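Local coordinates for protein B-agarase (PDB 5Z6P) that probably hydrolyses beta-galactosidic linkages in agarose, as an agarase of glycoside hydrolase family 50, at residues D224-N229 with H239-L244; Y364-D369 with E393-Y398; A400-K405 with I739-Y744; S676-A681 with Y717-I722. All blocks are in the same frame, centred on the assembly; numbering follows the deposited sequence.

Interaction 1. Residues D224-N229 with H239-L244; sequences DRFGQN and HSEQEL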
# COMPACT_ATOMS: atom_id res chain seq x y z
N ASP A 224 12.30 19.56 12.97
CA ASP A 224 13.64 19.96 13.42
C ASP A 224 14.67 19.71 12.33
O ASP A 224 14.32 19.33 11.22
CB ASP A 224 14.03 19.25 14.73
CG ASP A 224 14.22 17.75 14.59
OD1 ASP A 224 14.49 17.25 13.49
OD2 ASP A 224 14.12 17.06 15.62
N ARG A 225 15.95 19.91 12.66
CA ARG A 225 16.98 19.85 11.64
C ARG A 225 17.30 18.43 11.16
O ARG A 225 18.01 18.25 10.19
CB ARG A 225 18.25 20.52 12.13
CG ARG A 225 19.01 19.81 13.23
CD ARG A 225 20.07 20.78 13.77
NE ARG A 225 20.98 20.16 14.72
CZ ARG A 225 20.82 20.19 16.03
NH1 ARG A 225 19.78 20.82 16.56
NH2 ARG A 225 21.71 19.60 16.82
N PHE A 226 16.77 17.44 11.87
CA PHE A 226 16.98 16.04 11.53
C PHE A 226 15.83 15.47 10.71
O PHE A 226 15.88 14.33 10.24
CB PHE A 226 17.17 15.21 12.81
CG PHE A 226 18.31 15.68 13.67
CD1 PHE A 226 19.62 15.40 13.32
CD2 PHE A 226 18.06 16.41 14.82
CE1 PHE A 226 20.68 15.84 14.11
CE2 PHE A 226 19.11 16.86 15.61
CZ PHE A 226 20.42 16.57 15.26
N GLY A 227 14.80 16.28 10.53
CA GLY A 227 13.61 15.85 9.83
C GLY A 227 12.54 15.33 10.78
O GLY A 227 11.44 15.00 10.34
N GLN A 228 12.85 15.26 12.07
CA GLN A 228 11.92 14.73 13.06
C GLN A 228 10.87 15.76 13.46
O GLN A 228 11.00 16.94 13.16
CB GLN A 228 12.67 14.26 14.31
CG GLN A 228 13.65 13.14 14.08
CD GLN A 228 14.63 13.02 15.23
OE1 GLN A 228 15.08 11.92 15.58
NE2 GLN A 228 14.97 14.16 15.84
N ASN A 229 9.83 15.29 14.14
CA ASN A 229 8.82 16.19 14.69
C ASN A 229 9.43 16.96 15.87
O ASN A 229 9.85 16.36 16.86
CB ASN A 229 7.57 15.39 15.11
CG ASN A 229 6.46 16.27 15.66
OD1 ASN A 229 6.71 17.24 16.37
ND2 ASN A 229 5.22 15.93 15.33
N HIS A 239 18.30 13.96 19.44
CA HIS A 239 18.30 15.36 19.90
C HIS A 239 19.52 16.19 19.53
O HIS A 239 19.51 17.40 19.69
CB HIS A 239 18.12 15.42 21.42
CG HIS A 239 16.94 14.65 21.91
ND1 HIS A 239 17.03 13.34 22.33
CD2 HIS A 239 15.64 15.00 22.04
CE1 HIS A 239 15.83 12.92 22.70
NE2 HIS A 239 14.97 13.91 22.53
N SER A 240 20.57 15.55 19.01
CA SER A 240 21.76 16.29 18.63
C SER A 240 22.70 15.42 17.81
O SER A 240 22.57 14.20 17.82
CB SER A 240 22.49 16.81 19.87
OG SER A 240 23.09 15.73 20.56
N GLU A 241 23.66 16.05 17.14
CA GLU A 241 24.64 15.30 16.36
C GLU A 241 25.44 14.40 17.27
O GLU A 241 25.91 13.34 16.85
CB GLU A 241 25.57 16.23 15.59
CG GLU A 241 24.92 16.94 14.42
CD GLU A 241 24.17 18.17 14.84
OE1 GLU A 241 23.99 18.37 16.07
OE2 GLU A 241 23.78 18.94 13.94
N GLN A 242 25.61 14.83 18.52
CA GLN A 242 26.37 14.07 19.50
C GLN A 242 25.63 12.80 19.88
O GLN A 242 26.22 11.72 19.90
CB GLN A 242 26.65 14.91 20.75
CG GLN A 242 27.49 14.20 21.80
CD GLN A 242 28.74 13.54 21.23
OE1 GLN A 242 29.38 14.07 20.32
NE2 GLN A 242 29.10 12.38 21.77
N GLU A 243 24.34 12.93 20.17
CA GLU A 243 23.51 11.78 20.47
C GLU A 243 23.41 10.89 19.23
O GLU A 243 23.46 9.67 19.32
CB GLU A 243 22.11 12.19 20.95
CG GLU A 243 21.36 11.02 21.59
CD GLU A 243 19.94 11.33 21.99
OE1 GLU A 243 19.39 10.59 22.81
OE2 GLU A 243 19.36 12.30 21.48
N LEU A 244 23.30 11.53 18.07
CA LEU A 244 23.34 10.80 16.82
C LEU A 244 24.60 9.93 16.71
O LEU A 244 24.53 8.79 16.29
CB LEU A 244 23.23 11.76 15.63
CG LEU A 244 23.21 11.18 14.22
CD1 LEU A 244 22.14 10.10 14.12
CD2 LEU A 244 22.97 12.27 13.22
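R225 and E241 form a side-on, two-point salt bridge. R225 NH2 donates to E241 OE1 at 2.7 Å and R225 NE to E241 OE2 at 3.2 Å, one nitrogen per oxygen. Both bonds are nearly straight, and the acceptors lie close to the guanidinium plane. The two nitrogens reach the syn side of the carboxylate from somewhat out of its plane, since the two flat groups are inclined by 28°. The extended R225 side chain spans the gap, while E241, bent at chi2 (83°), folds back to meet it.

Behind this bridge, F226 brings its CZ to 3.6 Å from S240 C. The same CZ lies 3.3 Å from the guanidinium plane of R225, offset toward its rim, so the ring packs against the arginine that makes the bridge. F226 CE1 also touches L244 CD2 at 4.3 Å.

Each side has its own bracing. D224 opens a type I turn to G227, and its OD1 accepts from F226 N inside that turn, an Asx turn, and from Q228 N just past it, the two donors lying on opposite faces of the carboxylate. S240 is the N-cap, its OG accepting from E243 N at 3.1 Å.

The contact joins the loop after strand 199-210 to the first turn of helix 241-255, with helix 397-406 packed alongside through R404, which touches F226, E241 and L244.

Interaction 2. Residues Y364-D369 with E393-Y398; sequences YQWLPD and ETYSFY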
# COMPACT_ATOMS: atom_id res chain seq x y z
N TYR A 364 9.71 24.12 8.50
CA TYR A 364 11.07 23.68 8.76
C TYR A 364 11.84 24.65 9.64
O TYR A 364 12.00 25.83 9.31
CB TYR A 364 11.82 23.45 7.43
CG TYR A 364 11.11 22.48 6.52
CD1 TYR A 364 11.19 21.11 6.73
CD2 TYR A 364 10.35 22.93 5.45
CE1 TYR A 364 10.54 20.22 5.90
CE2 TYR A 364 9.68 22.04 4.61
CZ TYR A 364 9.78 20.69 4.85
OH TYR A 364 9.13 19.80 4.02
N GLN A 365 12.31 24.15 10.77
CA GLN A 365 13.20 24.89 11.65
C GLN A 365 14.57 25.08 11.01
O GLN A 365 15.22 26.10 11.22
CB GLN A 365 13.36 24.19 12.99
CG GLN A 365 12.16 24.22 13.90
CD GLN A 365 12.42 23.54 15.23
OE1 GLN A 365 13.28 22.66 15.34
NE2 GLN A 365 11.68 23.93 16.25
N TRP A 366 15.01 24.10 10.23
CA TRP A 366 16.29 24.19 9.55
C TRP A 366 16.28 23.62 8.14
O TRP A 366 15.81 22.51 7.89
CB TRP A 366 17.37 23.48 10.35
CG TRP A 366 18.71 23.46 9.69
CD1 TRP A 366 19.68 24.43 9.77
CD2 TRP A 366 19.25 22.43 8.85
NE1 TRP A 366 20.77 24.06 9.03
CE2 TRP A 366 20.54 22.84 8.46
CE3 TRP A 366 18.77 21.20 8.38
CZ2 TRP A 366 21.35 22.07 7.62
CZ3 TRP A 366 19.57 20.44 7.56
CH2 TRP A 366 20.85 20.88 7.19
N LEU A 367 16.78 24.42 7.21
CA LEU A 367 17.17 23.96 5.89
C LEU A 367 18.55 24.56 5.64
O LEU A 367 18.82 25.68 6.07
CB LEU A 367 16.15 24.38 4.83
CG LEU A 367 14.88 23.52 4.87
CD1 LEU A 367 13.80 24.11 4.01
CD2 LEU A 367 15.19 22.11 4.45
N PRO A 368 19.45 23.82 4.99
CA PRO A 368 20.82 24.32 4.87
C PRO A 368 20.95 25.54 3.96
O PRO A 368 20.23 25.65 2.97
CB PRO A 368 21.58 23.13 4.28
CG PRO A 368 20.53 22.36 3.51
CD PRO A 368 19.28 22.50 4.35
N ASP A 369 21.85 26.44 4.33
CA ASP A 369 22.35 27.46 3.42
C ASP A 369 22.87 26.78 2.17
O ASP A 369 23.36 25.66 2.23
CB ASP A 369 23.46 28.30 4.06
CG ASP A 369 22.97 29.11 5.23
OD1 ASP A 369 21.74 29.33 5.35
OD2 ASP A 369 23.82 29.54 6.04
N GLU A 393 11.47 22.79 -5.13
CA GLU A 393 12.68 22.33 -4.48
C GLU A 393 12.32 21.21 -3.51
O GLU A 393 11.26 21.24 -2.90
CB GLU A 393 13.35 23.49 -3.75
CG GLU A 393 14.56 23.11 -2.95
CD GLU A 393 15.09 24.26 -2.12
OE1 GLU A 393 14.68 24.39 -0.96
OE2 GLU A 393 15.92 25.03 -2.64
N THR A 394 13.19 20.22 -3.39
CA THR A 394 13.01 19.17 -2.40
C THR A 394 14.23 19.04 -1.51
O THR A 394 15.30 19.59 -1.80
CB THR A 394 12.75 17.80 -3.05
OG1 THR A 394 13.90 17.37 -3.78
CG2 THR A 394 11.55 17.86 -3.97
N TYR A 395 14.06 18.30 -0.43
CA TYR A 395 15.18 18.00 0.42
C TYR A 395 15.01 16.62 1.02
O TYR A 395 13.90 16.21 1.33
CB TYR A 395 15.32 19.05 1.53
CG TYR A 395 16.66 18.97 2.22
CD1 TYR A 395 17.81 19.43 1.60
CD2 TYR A 395 16.78 18.43 3.49
CE1 TYR A 395 19.04 19.37 2.23
CE2 TYR A 395 18.00 18.36 4.13
CZ TYR A 395 19.13 18.83 3.49
OH TYR A 395 20.36 18.76 4.12
N SER A 396 16.11 15.91 1.16
CA SER A 396 16.12 14.63 1.86
C SER A 396 16.88 14.76 3.17
O SER A 396 18.10 14.78 3.19
CB SER A 396 16.73 13.54 0.99
OG SER A 396 17.09 12.41 1.77
N PHE A 397 16.14 14.88 4.26
CA PHE A 397 16.74 14.83 5.59
C PHE A 397 17.41 13.47 5.85
O PHE A 397 18.41 13.39 6.55
CB PHE A 397 15.70 15.13 6.67
CG PHE A 397 15.24 16.56 6.70
CD1 PHE A 397 15.94 17.51 7.42
CD2 PHE A 397 14.11 16.96 5.99
CE1 PHE A 397 15.53 18.84 7.44
CE2 PHE A 397 13.70 18.28 6.02
CZ PHE A 397 14.41 19.22 6.74
N TYR A 398 16.88 12.40 5.26
CA TYR A 398 17.51 11.10 5.46
C TYR A 398 18.95 11.08 4.91
O TYR A 398 19.87 10.62 5.58
CB TYR A 398 16.69 9.99 4.81
CG TYR A 398 17.18 8.59 5.13
CD1 TYR A 398 16.89 7.99 6.35
CD2 TYR A 398 17.91 7.86 4.21
CE1 TYR A 398 17.34 6.72 6.64
CE2 TYR A 398 18.35 6.60 4.48
CZ TYR A 398 18.06 6.03 5.70
OH TYR A 398 18.50 4.75 5.97
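F397 and Y395 project from one chain segment to meet Y364, W366, L367 and P368. Y364 runs nearly parallel to F397 (planes at 23°), but the centroids are 5.8 Å apart, so the rings are slid past each other and meet mainly through Y364 CE1 and F397 CE2 at 3.7 Å. At its rim F397 also meets W366: the carbonyl O of W366 lies in the ring plane, 3.7 Å from F397 CE1. L367 adds one methyl, CD2, which reaches F397 CZ at 3.8 Å and also rests near Y395 CG.

The Y395 ring has a different partner. P368 places CD over one face, 4.1 Å from the centroid and 28° off the normal, which meets the definition of a CH-pi contact, while P368 CG approaches Y395 CE1 at 3.6 Å. W366 reaches the hydroxyl end of the same tyrosine with CH2.

The two rings of residues 393-398 also position each other, because Y395 CD2 sits above the centre of the F397 ring. Chi1 of Y395 (-166°) turns CG away from its own backbone N and delivers the ring to the proline. Its hydroxyl is secured by L374 O, and that of Y364 by I316 O. S396, between the two aromatics, is the N-cap of the following helix, its OG taking A399 N.

This is aromatic and proline packing at a strand-to-helix junction: the loop before a beta hairpin (378-384 and 388-395) folds back over the end of the second hairpin strand and the start of helix 397-406.

Interaction 3. Residues A400-K405 with I739-Y744; sequences ANLQRK and ISDVPY
K405 and D741 meet because both side chains are turned for it. K405 leaves its helix with CG beside the backbone N and then bends at chi3 (48°), which brings NZ round to the aspartate. D741 stands on a left-handed backbone conformation and, with CG opposite its own N (chi1 -160°), points its carboxylate at the helix. The resulting salt bridge has K405 NZ 3.0 Å from D741 OD2, with the ammonium nitrogen 36° out of the carboxylate plane. A second, weak bond runs from the same NZ to D741 O at 3.4 Å. The two side chains meet at about a right angle, and L402 flanks them by resting CD2 against the carboxylate, 3.7 Å from D741 OD2.

One helical turn earlier, N401 ND2 donates to I739 O at 2.8 Å. The acceptor lies in the amide plane of N401, although the donor sits above the carbonyl plane of I739. The same nitrogen packs against S740 CA at 3.3 Å. N401 ND2 has a further acceptor in F226 O, and N401 OD1 accepts from R404 NH1 at 3.0 Å, so both ends of the amide are held and its flip state is well supported.

D741 is gripped from other directions too: its OD1 accepts from Y398 OH and forms a salt bridge with R424, so several donors probably stabilise the buried negative charge. The contact thus fixes the loop leading into helix 745-762 against helix 397-406, with helix 413-428 behind through W417 and R424 and helix 241-255 alongside through L244 and T248.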
# COMPACT_ATOMS: atom_id res chain seq x y z
N ALA A 400 20.82 13.68 4.48
CA ALA A 400 21.57 14.60 5.33
C ALA A 400 22.04 13.88 6.58
O ALA A 400 23.18 14.05 6.99
CB ALA A 400 20.74 15.82 5.72
N ASN A 401 21.15 13.08 7.17
CA ASN A 401 21.49 12.31 8.37
C ASN A 401 22.50 11.21 8.08
O ASN A 401 23.33 10.89 8.92
CB ASN A 401 20.22 11.74 9.01
CG ASN A 401 19.33 12.83 9.60
OD1 ASN A 401 19.81 13.83 10.12
ND2 ASN A 401 18.02 12.65 9.50
N LEU A 402 22.47 10.63 6.89
CA LEU A 402 23.52 9.72 6.49
C LEU A 402 24.89 10.42 6.50
O LEU A 402 25.88 9.88 7.00
CB LEU A 402 23.24 9.13 5.11
CG LEU A 402 22.01 8.23 4.99
CD1 LEU A 402 22.01 7.54 3.63
CD2 LEU A 402 21.95 7.21 6.13
N GLN A 403 24.95 11.63 5.95
CA GLN A 403 26.20 12.38 5.91
C GLN A 403 26.64 12.78 7.33
O GLN A 403 27.82 12.64 7.68
CB GLN A 403 26.08 13.61 5.02
CG GLN A 403 27.39 14.35 4.88
CD GLN A 403 27.37 15.40 3.80
OE1 GLN A 403 26.38 15.57 3.09
NE2 GLN A 403 28.48 16.12 3.66
N ARG A 404 25.70 13.25 8.14
CA ARG A 404 25.95 13.54 9.54
C ARG A 404 26.51 12.34 10.28
O ARG A 404 27.45 12.46 11.06
CB ARG A 404 24.66 14.00 10.24
CG ARG A 404 24.19 15.39 9.85
CD ARG A 404 22.88 15.70 10.52
NE ARG A 404 22.53 17.10 10.44
CZ ARG A 404 21.34 17.56 10.08
NH1 ARG A 404 20.37 16.72 9.74
NH2 ARG A 404 21.12 18.87 10.04
N LYS A 405 25.95 11.17 10.00
CA LYS A 405 26.34 9.95 10.71
C LYS A 405 27.68 9.38 10.28
O LYS A 405 28.45 8.91 11.11
CB LYS A 405 25.28 8.86 10.53
CG LYS A 405 24.02 9.06 11.35
CD LYS A 405 23.03 7.92 11.15
CE LYS A 405 23.72 6.57 11.29
NZ LYS A 405 22.73 5.51 11.61
N ILE A 739 13.65 8.71 10.08
CA ILE A 739 14.24 9.61 9.10
C ILE A 739 15.67 9.99 9.53
O ILE A 739 16.46 10.48 8.72
CB ILE A 739 13.36 10.87 8.90
CG1 ILE A 739 13.69 11.57 7.58
CG2 ILE A 739 13.47 11.82 10.10
CD1 ILE A 739 13.29 10.79 6.39
N SER A 740 16.00 9.74 10.79
CA SER A 740 17.38 9.89 11.23
C SER A 740 18.14 8.57 11.22
O SER A 740 19.15 8.45 11.89
CB SER A 740 17.46 10.53 12.63
OG SER A 740 16.49 10.00 13.51
N ASP A 741 17.66 7.62 10.42
CA ASP A 741 18.30 6.32 10.25
C ASP A 741 18.46 5.57 11.58
O ASP A 741 19.44 4.86 11.78
CB ASP A 741 19.67 6.45 9.55
CG ASP A 741 20.15 5.14 8.93
OD1 ASP A 741 19.29 4.40 8.40
OD2 ASP A 741 21.37 4.84 8.97
N VAL A 742 17.50 5.75 12.48
CA VAL A 742 17.51 4.95 13.70
C VAL A 742 16.46 3.83 13.62
O VAL A 742 15.27 4.10 13.54
CB VAL A 742 17.24 5.79 14.96
CG1 VAL A 742 17.25 4.90 16.19
CG2 VAL A 742 18.26 6.90 15.10
N PRO A 743 16.90 2.57 13.70
CA PRO A 743 15.97 1.43 13.68
C PRO A 743 14.97 1.44 14.85
O PRO A 743 15.39 1.52 16.00
CB PRO A 743 16.89 0.22 13.77
CG PRO A 743 18.20 0.70 13.23
CD PRO A 743 18.30 2.12 13.72
N TYR A 744 13.67 1.39 14.55
CA TYR A 744 12.66 1.24 15.58
C TYR A 744 12.84 -0.12 16.26
O TYR A 744 12.82 -1.15 15.60
CB TYR A 744 11.25 1.35 14.99
CG TYR A 744 10.83 2.75 14.55
CD1 TYR A 744 10.44 3.70 15.47
CD2 TYR A 744 10.80 3.09 13.20
CE1 TYR A 744 10.04 4.97 15.08
CE2 TYR A 744 10.39 4.36 12.79
CZ TYR A 744 10.02 5.30 13.74
OH TYR A 744 9.62 6.54 13.37
O HOH W 1 21.75 6.08 13.81

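Interaction 4. Residues S676-A681 with Y717-I722; sequences SGFFHA and YIDSPI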
# COMPACT_ATOMS: atom_id res chain seq x y z
N SER A 676 5.41 8.37 17.12
CA SER A 676 6.73 8.90 16.77
C SER A 676 6.58 10.23 16.04
O SER A 676 7.45 10.65 15.30
CB SER A 676 7.55 7.91 15.93
OG SER A 676 6.92 7.61 14.69
N GLY A 677 5.44 10.89 16.25
CA GLY A 677 5.25 12.26 15.84
C GLY A 677 4.76 12.48 14.42
O GLY A 677 4.93 13.55 13.88
N PHE A 678 4.15 11.46 13.84
CA PHE A 678 3.63 11.51 12.47
C PHE A 678 2.20 12.01 12.48
O PHE A 678 1.55 12.01 13.51
CB PHE A 678 3.72 10.11 11.82
CG PHE A 678 5.05 9.82 11.22
CD1 PHE A 678 6.16 9.66 12.03
CD2 PHE A 678 5.21 9.75 9.85
CE1 PHE A 678 7.40 9.43 11.49
CE2 PHE A 678 6.44 9.52 9.29
CZ PHE A 678 7.55 9.36 10.11
N PHE A 679 1.72 12.45 11.33
CA PHE A 679 0.34 12.87 11.20
C PHE A 679 -0.56 11.78 10.61
O PHE A 679 -1.77 11.94 10.56
CB PHE A 679 0.25 14.13 10.34
CG PHE A 679 1.06 15.28 10.85
CD1 PHE A 679 0.69 15.95 12.01
CD2 PHE A 679 2.20 15.70 10.18
CE1 PHE A 679 1.44 17.03 12.49
CE2 PHE A 679 2.95 16.78 10.65
CZ PHE A 679 2.57 17.44 11.81
N HIS A 680 0.04 10.70 10.13
CA HIS A 680 -0.66 9.64 9.42
C HIS A 680 0.01 8.32 9.79
O HIS A 680 1.21 8.21 9.63
CB HIS A 680 -0.61 9.88 7.90
CG HIS A 680 -1.64 9.14 7.10
ND1 HIS A 680 -1.84 7.78 7.20
CD2 HIS A 680 -2.51 9.58 6.16
CE1 HIS A 680 -2.79 7.41 6.37
NE2 HIS A 680 -3.22 8.49 5.72
N ALA A 681 -0.73 7.35 10.31
CA ALA A 681 -0.14 6.06 10.69
C ALA A 681 -0.19 5.02 9.55
O ALA A 681 0.22 3.88 9.73
CB ALA A 681 -0.82 5.49 11.93
N TYR A 717 11.68 0.17 4.11
CA TYR A 717 12.88 0.30 4.94
C TYR A 717 12.81 1.55 5.83
O TYR A 717 12.92 1.46 7.05
CB TYR A 717 14.11 0.38 4.04
CG TYR A 717 15.47 0.38 4.70
CD1 TYR A 717 15.66 -0.11 5.98
CD2 TYR A 717 16.58 0.86 4.01
CE1 TYR A 717 16.91 -0.13 6.57
CE2 TYR A 717 17.83 0.86 4.58
CZ TYR A 717 17.99 0.36 5.87
OH TYR A 717 19.24 0.34 6.46
N ILE A 718 12.60 2.69 5.19
CA ILE A 718 12.70 4.02 5.82
C ILE A 718 11.33 4.65 6.04
O ILE A 718 10.48 4.59 5.17
CB ILE A 718 13.56 4.96 4.93
CG1 ILE A 718 14.93 4.32 4.65
CG2 ILE A 718 13.71 6.35 5.54
CD1 ILE A 718 15.59 4.83 3.40
N ASP A 719 11.11 5.25 7.22
CA ASP A 719 9.96 6.12 7.43
C ASP A 719 9.70 7.04 6.21
O ASP A 719 10.66 7.54 5.61
CB ASP A 719 10.17 7.00 8.68
CG ASP A 719 9.50 6.44 9.93
OD1 ASP A 719 8.73 5.46 9.82
OD2 ASP A 719 9.72 7.01 11.03
N SER A 720 8.43 7.27 5.86
CA SER A 720 8.08 8.40 4.99
C SER A 720 8.52 9.71 5.65
O SER A 720 8.52 9.79 6.87
CB SER A 720 6.57 8.50 4.73
OG SER A 720 5.99 7.30 4.27
N PRO A 721 8.82 10.74 4.85
CA PRO A 721 8.99 12.07 5.46
C PRO A 721 7.69 12.50 6.13
O PRO A 721 6.63 12.19 5.60
CB PRO A 721 9.31 12.99 4.27
CG PRO A 721 9.76 12.08 3.19
CD PRO A 721 9.05 10.78 3.40
N ILE A 722 7.77 13.17 7.27
CA ILE A 722 6.58 13.56 8.02
C ILE A 722 5.78 14.58 7.22
O ILE A 722 4.55 14.66 7.32
CB ILE A 722 6.95 14.13 9.42
CG1 ILE A 722 7.57 13.02 10.28
CG2 ILE A 722 5.74 14.72 10.14
CD1 ILE A 722 8.13 13.49 11.61
O HOH W 2 3.06 12.50 8.93
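F678 and I722 face each other between two loops that follow strands 664-668 and 709-714, parallel neighbours in a sheet consistent with the (beta/alpha)8 barrel of this family. The isoleucine lies over the phenylalanine face: I722 CG1 is 3.7 Å from the F678 centroid and only 11° off the normal, a centred CH-pi contact. CD1, at the end of the same branch, runs on toward G677 O.

The rim of F678 is turned to oxygen atoms. S720 O lies in the ring plane, 3.2 Å from F678 CE2, so the positively polarised C-H edge faces the carbonyl. D719 approaches obliquely, with OD2 at 3.3 Å from F678 CZ and its carboxylate inclined to the ring by 61°. The carboxylate has partners of its own: OD1 bonds to G735 N and N733 ND2, and OD2 to Y744 OH.

F679 takes the other branch of I722, meeting CG2 with its CE2 at 3.5 Å, the two side chains standing about perpendicular. I722 therefore sits in the corner formed by the two successive phenylalanines, CG1 to the first and CG2 to the second. F679 also stacks on Y153 of the N-terminal carbohydrate-binding-like domain, which carries the packing across to that domain.

A water spans the two backbones, accepting from F679 N at 2.7 Å and donating to I722 O at 3.1 Å.

From the N terminus, interaction 1 comes first and closes a short loop between strand 199-210 and helix 241-255. Interaction 2 follows in series, closing a loop that contains the 378-384 hairpin strand and most of its partner. Interaction 3 opens on the same helix 397-406 that interaction 2 ends on, and closes over 333 residues, just before the C-terminal helix 745-762. Interaction 4 falls wholly within that span, and no two contacts cross. All four lie on one side of the chain's centre and touch: R225 O meets R404 NH1, Y398 CE2 packs on I718 CD1, N229 ND2 meets G677 O, and Y744 OH meets S676 OG. Together they tie linker, hairpin and barrel loops.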